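Local atomic coordinates of DNA mismatch repair protein MutL (Aquifex aeolicus, PDB entry 6LZI), a protein that binds ADP in its N-terminal ATPase domain and, as a MutL protein, probably couples ATP binding and hydrolysis to DNA mismatch repair. Residues I13-D18 with R160-E165; E36-K41 with L46-D51. One frame throughout, in Å; residues are numbered along the deposited sequence.

Contact 1. Residues I13-D18 with R160-E165; sequences IESPVD and RRKVLE
Val17, in the first turn of helix 16-29, packs against Lys162 and Val163 of helix 156-173, joining two helices on one face of the large sheet of the Bergerat (GHKL) ATPase fold. The Val17 side chain lies about at right angles to that of Lys162. Its CG2, anti to the backbone N, sits 3.5 Å from the carbonyl O of Lys162, while CG1 meets CE of the same lysine at 3.9 Å. CG2 of the neighbouring Val163 comes to 4.2 Å from CB of Val17; Val17 and Val163 are also where the two backbones are nearest.

The lysine chain, bent at chi3 (69°), runs past the valine to Ser15, the N-cap residue of helix 16-29, and its NZ makes a weak hydrogen bond of 3.4 Å to Ser15 OG. The stronger partner of this ammonium is Glu159, itself on helix 156-173, which holds the lysine in a salt bridge through OE2 and, through OE1, accepts from the backbone N of Val17 at the start of helix 16-29. Farther out, Asp18 turns back over the start of its own helix: its OD2 takes a weak bond from Ser15 N and a firmer one, 2.8 Å, from Glu14 N.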
ATOM      1  N   ILE A  13     -11.354   9.851   2.716  1.00 33.94           N
ATOM      2  CA  ILE A  13     -10.570   9.672   3.937  1.00 24.62           C
ATOM      3  C   ILE A  13     -11.522   9.437   5.107  1.00 21.25           C
ATOM      4  O   ILE A  13     -12.038  10.392   5.704  1.00 25.11           O
ATOM      5  CB  ILE A  13      -9.664  10.866   4.233  1.00 26.69           C
ATOM      6  CG1 ILE A  13      -8.759  11.185   3.038  1.00 25.78           C
ATOM      7  CG2 ILE A  13      -8.725  10.496   5.420  1.00 24.67           C
ATOM      8  CD1 ILE A  13      -7.795  10.099   2.649  1.00 30.09           C
ATOM      9  N   GLU A  14     -11.639   8.178   5.514  1.00 22.59           N
ATOM     10  CA  GLU A  14     -12.481   7.792   6.645  1.00 27.05           C
ATOM     11  C   GLU A  14     -11.669   7.289   7.819  1.00 29.15           C
ATOM     12  O   GLU A  14     -12.189   7.246   8.933  1.00 29.40           O
ATOM     13  CB  GLU A  14     -13.458   6.698   6.204  1.00 30.38           C
ATOM     14  CG  GLU A  14     -14.214   7.214   5.010  1.00 29.43           C
ATOM     15  CD  GLU A  14     -15.323   6.289   4.583  1.00 36.73           C
ATOM     16  OE1 GLU A  14     -15.039   5.126   4.254  1.00 36.76           O
ATOM     17  OE2 GLU A  14     -16.478   6.769   4.612  1.00 35.43           O
ATOM     18  N   SER A  15     -10.445   6.845   7.585  1.00 25.75           N
ATOM     19  CA  SER A  15      -9.674   6.188   8.633  1.00 25.02           C
ATOM     20  C   SER A  15      -8.216   6.192   8.229  1.00 24.29           C
ATOM     21  O   SER A  15      -7.871   6.504   7.083  1.00 22.66           O
ATOM     22  CB  SER A  15     -10.173   4.749   8.917  1.00 27.47           C
ATOM     23  OG  SER A  15      -9.841   3.796   7.929  1.00 27.28           O
ATOM     24  N   PRO A  16      -7.332   5.844   9.141  1.00 20.68           N
ATOM     25  CA  PRO A  16      -5.890   5.816   8.807  1.00 24.34           C
ATOM     26  C   PRO A  16      -5.534   4.976   7.593  1.00 24.53           C
ATOM     27  O   PRO A  16      -4.664   5.401   6.848  1.00 22.34           O
ATOM     28  CB  PRO A  16      -5.222   5.256  10.079  1.00 27.50           C
ATOM     29  CG  PRO A  16      -6.226   5.781  11.213  1.00 28.05           C
ATOM     30  CD  PRO A  16      -7.621   5.615  10.586  1.00 22.20           C
ATOM     31  N   VAL A  17      -6.168   3.824   7.349  1.00 21.56           N
ATOM     32  CA  VAL A  17      -5.765   3.036   6.187  1.00 23.75           C
ATOM     33  C   VAL A  17      -5.965   3.829   4.902  1.00 18.90           C
ATOM     34  O   VAL A  17      -5.190   3.681   3.937  1.00 22.27           O
ATOM     35  CB  VAL A  17      -6.531   1.694   6.187  1.00 25.55           C
ATOM     36  CG1 VAL A  17      -7.945   1.876   5.754  1.00 22.02           C
ATOM     37  CG2 VAL A  17      -5.787   0.634   5.271  1.00 23.37           C
ATOM     38  N   ASP A  18      -6.959   4.700   4.867  1.00 23.23           N
ATOM     39  CA  ASP A  18      -7.221   5.433   3.628  1.00 23.82           C
ATOM     40  C   ASP A  18      -6.095   6.412   3.358  1.00 23.08           C
ATOM     41  O   ASP A  18      -5.762   6.702   2.202  1.00 21.61           O
ATOM     42  CB  ASP A  18      -8.525   6.211   3.705  1.00 26.99           C
ATOM     43  CG  ASP A  18      -9.726   5.318   3.865  1.00 25.77           C
ATOM     44  OD1 ASP A  18      -9.772   4.229   3.231  1.00 25.13           O
ATOM     45  OD2 ASP A  18     -10.627   5.677   4.668  1.00 28.90           O
ATOM     46  N   ARG A 160      -4.640  -1.168  12.899  1.00 27.57           N
ATOM     47  CA  ARG A 160      -3.315  -1.686  12.573  1.00 29.67           C
ATOM     48  C   ARG A 160      -3.401  -2.784  11.527  1.00 25.78           C
ATOM     49  O   ARG A 160      -2.679  -2.771  10.513  1.00 27.61           O
ATOM     50  CB  ARG A 160      -2.663  -2.252  13.822  1.00 31.00           C
ATOM     51  CG  ARG A 160      -2.195  -1.230  14.874  1.00 44.29           C
ATOM     52  CD  ARG A 160      -2.089  -1.880  16.293  1.00 49.62           C
ATOM     53  NE  ARG A 160      -1.767  -0.870  17.305  1.00 51.61           N
ATOM     54  CZ  ARG A 160      -1.972  -0.996  18.611  1.00 58.12           C
ATOM     55  NH1 ARG A 160      -2.498  -2.113  19.114  1.00 63.13           N
ATOM     56  NH2 ARG A 160      -1.657   0.015  19.419  1.00 54.24           N
ATOM     57  N   ARG A 161      -4.340  -3.716  11.725  1.00 28.79           N
ATOM     58  CA  ARG A 161      -4.409  -4.853  10.821  1.00 30.92           C
ATOM     59  C   ARG A 161      -4.828  -4.410   9.423  1.00 30.47           C
ATOM     60  O   ARG A 161      -4.331  -4.957   8.424  1.00 27.68           O
ATOM     61  CB  ARG A 161      -5.346  -5.927  11.422  1.00 33.29           C
ATOM     62  CG  ARG A 161      -4.797  -6.673  12.677  1.00 45.60           C
ATOM     63  CD  ARG A 161      -5.822  -7.691  13.265  1.00 55.89           C
ATOM     64  NE  ARG A 161      -7.080  -7.710  12.503  1.00 60.93           N
ATOM     65  CZ  ARG A 161      -8.234  -7.202  12.934  1.00 62.79           C
ATOM     66  NH1 ARG A 161      -8.313  -6.655  14.141  1.00 65.34           N
ATOM     67  NH2 ARG A 161      -9.317  -7.253  12.164  1.00 61.97           N
ATOM     68  N   LYS A 162      -5.666  -3.369   9.326  1.00 30.43           N
ATOM     69  CA  LYS A 162      -6.088  -2.906   8.008  1.00 29.08           C
ATOM     70  C   LYS A 162      -4.914  -2.317   7.249  1.00 26.43           C
ATOM     71  O   LYS A 162      -4.764  -2.577   6.067  1.00 23.22           O
ATOM     72  CB  LYS A 162      -7.216  -1.882   8.108  1.00 32.43           C
ATOM     73  CG  LYS A 162      -8.506  -2.444   8.653  1.00 34.31           C
ATOM     74  CD  LYS A 162      -9.317  -1.361   9.364  1.00 36.73           C
ATOM     75  CE  LYS A 162      -9.878  -0.301   8.417  1.00 36.70           C
ATOM     76  NZ  LYS A 162     -10.732   0.787   9.132  1.00 36.12           N
ATOM     77  N   VAL A 163      -4.016  -1.620   7.954  1.00 24.16           N
ATOM     78  CA  VAL A 163      -2.828  -1.048   7.343  1.00 22.63           C
ATOM     79  C   VAL A 163      -1.849  -2.155   6.983  1.00 21.87           C
ATOM     80  O   VAL A 163      -1.256  -2.142   5.898  1.00 22.39           O
ATOM     81  CB  VAL A 163      -2.167  -0.011   8.290  1.00 21.11           C
ATOM     82  CG1 VAL A 163      -0.735   0.334   7.773  1.00 20.79           C
ATOM     83  CG2 VAL A 163      -2.981   1.218   8.353  1.00 21.59           C
ATOM     84  N   LEU A 164      -1.750  -3.174   7.832  1.00 22.84           N
ATOM     85  CA  LEU A 164      -0.897  -4.327   7.520  1.00 25.81           C
ATOM     86  C   LEU A 164      -1.357  -5.041   6.255  1.00 24.72           C
ATOM     87  O   LEU A 164      -0.531  -5.299   5.351  1.00 24.86           O
ATOM     88  CB  LEU A 164      -0.852  -5.306   8.687  1.00 26.05           C
ATOM     89  CG  LEU A 164       0.052  -6.541   8.451  1.00 29.50           C
ATOM     90  CD1 LEU A 164       1.430  -6.140   8.072  1.00 29.90           C
ATOM     91  CD2 LEU A 164       0.083  -7.372   9.757  1.00 31.28           C
ATOM     92  N   GLU A 165      -2.684  -5.308   6.153  1.00 24.88           N
ATOM     93  CA  GLU A 165      -3.243  -5.925   4.941  1.00 27.21           C
ATOM     94  C   GLU A 165      -3.043  -5.061   3.693  1.00 26.69           C
ATOM     95  O   GLU A 165      -2.718  -5.575   2.617  1.00 25.08           O
ATOM     96  CB  GLU A 165      -4.753  -6.189   5.096  1.00 30.16           C
ATOM     97  CG  GLU A 165      -5.099  -7.454   5.914  1.00 38.84           C
ATOM     98  CD  GLU A 165      -4.278  -8.666   5.469  1.00 46.11           C
ATOM     99  OE1 GLU A 165      -3.455  -9.180   6.274  1.00 47.13           O
ATOM    100  OE2 GLU A 165      -4.421  -9.067   4.287  1.00 47.09           O
TER

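Contact 2. Residues E36-K41 with L46-D51; sequences EVEIVK and LIRVKD. With ADP (adenosine-5'-diphosphate), chain H.
Arg48 stands between Glu36 and Glu38 on one face of the antiparallel hairpin of strands 34-40 and 46-51, its guanidinium plane almost perpendicular to both carboxylates (85° and 88°). Each acid offers one oxygen to the guanidinium edge. Glu38 OE1 is gripped side-on by Arg48 NE and NH2, the latter at 2.8 Å; Glu36 OE2 is held end-on by NH1 and NH2 from opposite faces of its carboxylate plane, NH1 at 3.0 Å. Both glutamates extend with CG anti to the backbone N, whereas Arg48 bends at chi3 (58°), bringing its edge between them. Replacing Arg48 by an alanine would probably leave Glu36 and Glu38 on the same face without the positive charge they share. Glu36, Glu38 and Val40 form hydrogen-bonded pairs with Lys50, Arg48 and Leu46, and Val40 CG2 packs on Leu46 CD2 at 3.9 Å.

Asp51 ends its strand in the nucleotide pocket, where OD2 accepts from N6 of the ADP adenine at 2.8 Å and also bonds Ser27. The hairpin lies inside the large sheet, flanked by strand 134-140, whose Glu136 forms a further salt bridge to Arg48, and by strand 178-183; on the opposite face, helix 16-29 packs against Ile47 and Val49.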
ATOM      1  N   GLU A  36       8.596   3.328   3.028  1.00 19.72           N
ATOM      2  CA  GLU A  36       8.666   3.021   4.449  1.00 20.33           C
ATOM      3  C   GLU A  36       7.430   3.625   5.071  1.00 20.04           C
ATOM      4  O   GLU A  36       7.176   4.823   4.868  1.00 19.77           O
ATOM      5  CB  GLU A  36       9.899   3.677   5.044  1.00 24.57           C
ATOM      6  CG  GLU A  36      10.091   3.395   6.524  1.00 34.46           C
ATOM      7  CD  GLU A  36      11.359   4.094   7.006  1.00 42.37           C
ATOM      8  OE1 GLU A  36      12.448   3.653   6.560  1.00 45.34           O
ATOM      9  OE2 GLU A  36      11.256   5.116   7.726  1.00 44.67           O
ATOM     10  N   VAL A  37       6.672   2.805   5.819  1.00 18.12           N
ATOM     11  CA  VAL A  37       5.489   3.277   6.510  1.00 22.74           C
ATOM     12  C   VAL A  37       5.638   3.102   8.007  1.00 19.29           C
ATOM     13  O   VAL A  37       6.058   2.038   8.490  1.00 21.82           O
ATOM     14  CB  VAL A  37       4.263   2.477   6.054  1.00 20.36           C
ATOM     15  CG1 VAL A  37       2.971   3.023   6.707  1.00 20.03           C
ATOM     16  CG2 VAL A  37       4.136   2.483   4.483  1.00 20.97           C
ATOM     17  N   GLU A  38       5.193   4.107   8.763  1.00 24.30           N
ATOM     18  CA  GLU A  38       5.180   4.003  10.222  1.00 21.05           C
ATOM     19  C   GLU A  38       3.820   4.459  10.695  1.00 19.35           C
ATOM     20  O   GLU A  38       3.306   5.469  10.234  1.00 21.01           O
ATOM     21  CB  GLU A  38       6.300   4.848  10.856  1.00 27.27           C
ATOM     22  CG  GLU A  38       6.093   4.921  12.332  1.00 31.90           C
ATOM     23  CD  GLU A  38       7.258   5.545  13.045  1.00 41.47           C
ATOM     24  OE1 GLU A  38       8.017   6.292  12.356  1.00 38.01           O
ATOM     25  OE2 GLU A  38       7.399   5.274  14.279  1.00 42.01           O
ATOM     26  N   ILE A  39       3.218   3.692  11.615  1.00 21.74           N
ATOM     27  CA  ILE A  39       1.999   4.165  12.225  1.00 23.76           C
ATOM     28  C   ILE A  39       2.170   4.102  13.729  1.00 23.84           C
ATOM     29  O   ILE A  39       2.926   3.259  14.261  1.00 23.84           O
ATOM     30  CB  ILE A  39       0.779   3.334  11.773  1.00 24.54           C
ATOM     31  CG1 ILE A  39       1.010   1.882  12.062  1.00 23.97           C
ATOM     32  CG2 ILE A  39       0.541   3.461  10.215  1.00 22.44           C
ATOM     33  CD1 ILE A  39      -0.284   1.104  11.891  1.00 27.79           C
ATOM     34  N   VAL A  40       1.496   5.024  14.402  1.00 23.22           N
ATOM     35  CA  VAL A  40       1.470   5.071  15.870  1.00 25.84           C
ATOM     36  C   VAL A  40       0.003   5.151  16.236  1.00 27.38           C
ATOM     37  O   VAL A  40      -0.700   6.011  15.703  1.00 27.35           O
ATOM     38  CB  VAL A  40       2.248   6.294  16.378  1.00 27.07           C
ATOM     39  CG1 VAL A  40       2.298   6.361  17.963  1.00 27.31           C
ATOM     40  CG2 VAL A  40       3.701   6.261  15.832  1.00 27.83           C
ATOM     41  N   LYS A  41      -0.433   4.297  17.175  1.00 34.82           N
ATOM     42  CA  LYS A  41      -1.790   4.245  17.752  1.00 34.52           C
ATOM     43  C   LYS A  41      -2.720   3.877  16.609  1.00 35.30           C
ATOM     44  O   LYS A  41      -2.339   2.993  15.794  1.00 32.63           O
ATOM     45  CB  LYS A  41      -2.181   5.568  18.449  1.00 39.66           C
ATOM     46  CG  LYS A  41      -3.570   5.553  19.161  1.00 50.60           C
ATOM     47  CD  LYS A  41      -3.890   6.836  19.974  1.00 55.14           C
ATOM     48  CE  LYS A  41      -5.411   7.040  20.151  1.00 58.12           C
ATOM     49  NZ  LYS A  41      -5.849   7.631  21.470  1.00 58.68           N
ATOM     50  N   LEU A  46      -0.090   8.978  14.471  1.00 25.95           N
ATOM     51  CA  LEU A  46       0.826   9.344  13.399  1.00 24.12           C
ATOM     52  C   LEU A  46       0.748   8.302  12.310  1.00 19.04           C
ATOM     53  O   LEU A  46       0.839   7.093  12.569  1.00 21.25           O
ATOM     54  CB  LEU A  46       2.270   9.436  13.920  1.00 27.17           C
ATOM     55  CG  LEU A  46       3.277   9.624  12.775  1.00 22.71           C
ATOM     56  CD1 LEU A  46       3.316  10.982  12.146  1.00 24.99           C
ATOM     57  CD2 LEU A  46       4.636   9.103  13.341  1.00 25.54           C
ATOM     58  N   ILE A  47       0.699   8.795  11.084  1.00 20.99           N
ATOM     59  CA  ILE A  47       0.974   8.048   9.880  1.00 17.86           C
ATOM     60  C   ILE A  47       2.105   8.766   9.182  1.00 19.92           C
ATOM     61  O   ILE A  47       1.980   9.978   8.888  1.00 21.79           O
ATOM     62  CB  ILE A  47      -0.290   8.070   8.962  1.00 17.22           C
ATOM     63  CG1 ILE A  47      -1.463   7.330   9.643  1.00 21.37           C
ATOM     64  CG2 ILE A  47      -0.049   7.378   7.647  1.00 18.72           C
ATOM     65  CD1 ILE A  47      -2.798   7.930   9.256  1.00 22.44           C
ATOM     66  N   ARG A  48       3.195   8.034   8.889  1.00 20.96           N
ATOM     67  CA  ARG A  48       4.361   8.569   8.192  1.00 17.28           C
ATOM     68  C   ARG A  48       4.686   7.647   7.022  1.00 16.10           C
ATOM     69  O   ARG A  48       4.691   6.414   7.189  1.00 21.20           O
ATOM     70  CB  ARG A  48       5.580   8.661   9.125  1.00 21.93           C
ATOM     71  CG  ARG A  48       6.716   9.245   8.382  1.00 25.52           C
ATOM     72  CD  ARG A  48       7.934   9.490   9.282  1.00 31.14           C
ATOM     73  NE  ARG A  48       8.356   8.242   9.908  1.00 35.14           N
ATOM     74  CZ  ARG A  48       9.179   7.370   9.350  1.00 33.06           C
ATOM     75  NH1 ARG A  48       9.683   7.585   8.119  1.00 29.66           N
ATOM     76  NH2 ARG A  48       9.485   6.271  10.023  1.00 34.23           N
ATOM     77  N   VAL A  49       4.875   8.240   5.834  1.00 20.80           N
ATOM     78  CA  VAL A  49       5.276   7.481   4.648  1.00 16.17           C
ATOM     79  C   VAL A  49       6.450   8.183   4.020  1.00 15.74           C
ATOM     80  O   VAL A  49       6.353   9.349   3.631  1.00 17.21           O
ATOM     81  CB  VAL A  49       4.110   7.340   3.651  1.00 18.41           C
ATOM     82  CG1 VAL A  49       4.513   6.557   2.362  1.00 18.47           C
ATOM     83  CG2 VAL A  49       2.963   6.604   4.276  1.00 22.47           C
ATOM     84  N   LYS A  50       7.519   7.443   3.865  1.00 19.69           N
ATOM     85  CA  LYS A  50       8.779   7.914   3.375  1.00 20.24           C
ATOM     86  C   LYS A  50       9.040   7.113   2.114  1.00 18.25           C
ATOM     87  O   LYS A  50       8.881   5.885   2.115  1.00 19.40           O
ATOM     88  CB  LYS A  50       9.861   7.646   4.358  1.00 19.12           C
ATOM     89  CG  LYS A  50      11.250   8.240   3.902  1.00 23.64           C
ATOM     90  CD  LYS A  50      12.167   7.845   5.048  1.00 24.76           C
ATOM     91  CE  LYS A  50      13.584   8.397   4.858  1.00 31.30           C
ATOM     92  NZ  LYS A  50      14.161   7.573   3.783  1.00 35.42           N
ATOM     93  N   ASP A  51       9.529   7.802   1.099  1.00 17.21           N
ATOM     94  CA  ASP A  51       9.927   7.148  -0.147  1.00 17.22           C
ATOM     95  C   ASP A  51      11.184   7.795  -0.721  1.00 19.64           C
ATOM     96  O   ASP A  51      11.580   8.926  -0.345  1.00 18.26           O
ATOM     97  CB  ASP A  51       8.753   7.184  -1.184  1.00 19.46           C
ATOM     98  CG  ASP A  51       8.504   8.550  -1.789  1.00 20.97           C
ATOM     99  OD1 ASP A  51       9.467   9.208  -2.327  1.00 23.87           O
ATOM    100  OD2 ASP A  51       7.316   9.025  -1.687  1.00 18.48           O
TER
HETATM  101  PB  ADP H 407      -2.834  12.879  -7.441  1.00 32.34           P
HETATM  102  O1B ADP H 407      -1.821  11.901  -6.950  1.00 26.41           O
HETATM  103  O2B ADP H 407      -2.286  13.759  -8.594  1.00 33.18           O
HETATM  104  O3B ADP H 407      -4.125  12.204  -7.849  1.00 35.93           O
HETATM  105  PA  ADP H 407      -2.395  13.895  -4.797  1.00 29.16           P
HETATM  106  O1A ADP H 407      -3.099  14.931  -3.970  1.00 27.95           O
HETATM  107  O2A ADP H 407      -2.322  12.538  -4.185  1.00 21.34           O
HETATM  108  O3A ADP H 407      -3.188  13.885  -6.252  1.00 31.48           O
HETATM  109  O5' ADP H 407      -0.848  14.309  -5.009  1.00 29.56           O
HETATM  110  C5' ADP H 407      -0.765  15.531  -5.746  1.00 33.50           C
HETATM  111  C4' ADP H 407       0.553  15.605  -6.510  1.00 34.04           C
HETATM  112  O4' ADP H 407       1.611  15.713  -5.590  1.00 30.90           O
HETATM  113  C3' ADP H 407       0.900  14.420  -7.387  1.00 28.51           C
HETATM  114  O3' ADP H 407       0.372  14.634  -8.725  1.00 33.17           O
HETATM  115  C2' ADP H 407       2.415  14.479  -7.431  1.00 26.31           C
HETATM  116  O2' ADP H 407       2.700  15.488  -8.455  1.00 30.85           O
HETATM  117  C1' ADP H 407       2.772  15.085  -6.096  1.00 24.26           C
HETATM  118  N9  ADP H 407       3.150  14.083  -5.107  1.00 23.12           N
HETATM  119  C8  ADP H 407       2.426  13.647  -4.040  1.00 22.37           C
HETATM  120  N7  ADP H 407       3.120  12.723  -3.324  1.00 20.33           N
HETATM  121  C5  ADP H 407       4.293  12.574  -3.992  1.00 21.65           C
HETATM  122  C6  ADP H 407       5.470  11.735  -3.752  1.00 20.71           C
HETATM  123  N6  ADP H 407       5.488  10.872  -2.699  1.00 22.42           N
HETATM  124  N1  ADP H 407       6.502  11.841  -4.635  1.00 21.97           N
HETATM  125  C2  ADP H 407       6.407  12.716  -5.720  1.00 20.06           C
HETATM  126  N3  ADP H 407       5.380  13.522  -5.980  1.00 22.08           N
HETATM  127  C4  ADP H 407       4.326  13.475  -5.120  1.00 23.93           C

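Overall arrangement
Contact 1 and contact 2 are neighbouring layers of the ATPase fold, their centres about 11 Å apart, and both are partly buried. Contact 2 pairs adjacent strands within the sheet, whereas contact 1 joins two helices lying on it, closing a chain loop in which the hairpin is nested. The layers meet through apolar groups: Pro16 CB touches Ile47 CD1 at 3.7 Å, and Val163 CG1 faces Ile39 CG2. Regular backbone bonding and a charged network on the face away from these helices set contact 2 apart; contact 1 is smaller, mainly side-chain packing, and its one cross-contact polar bond, from Lys162, is weak. Only contact 2 reaches the ADP, through Asp51.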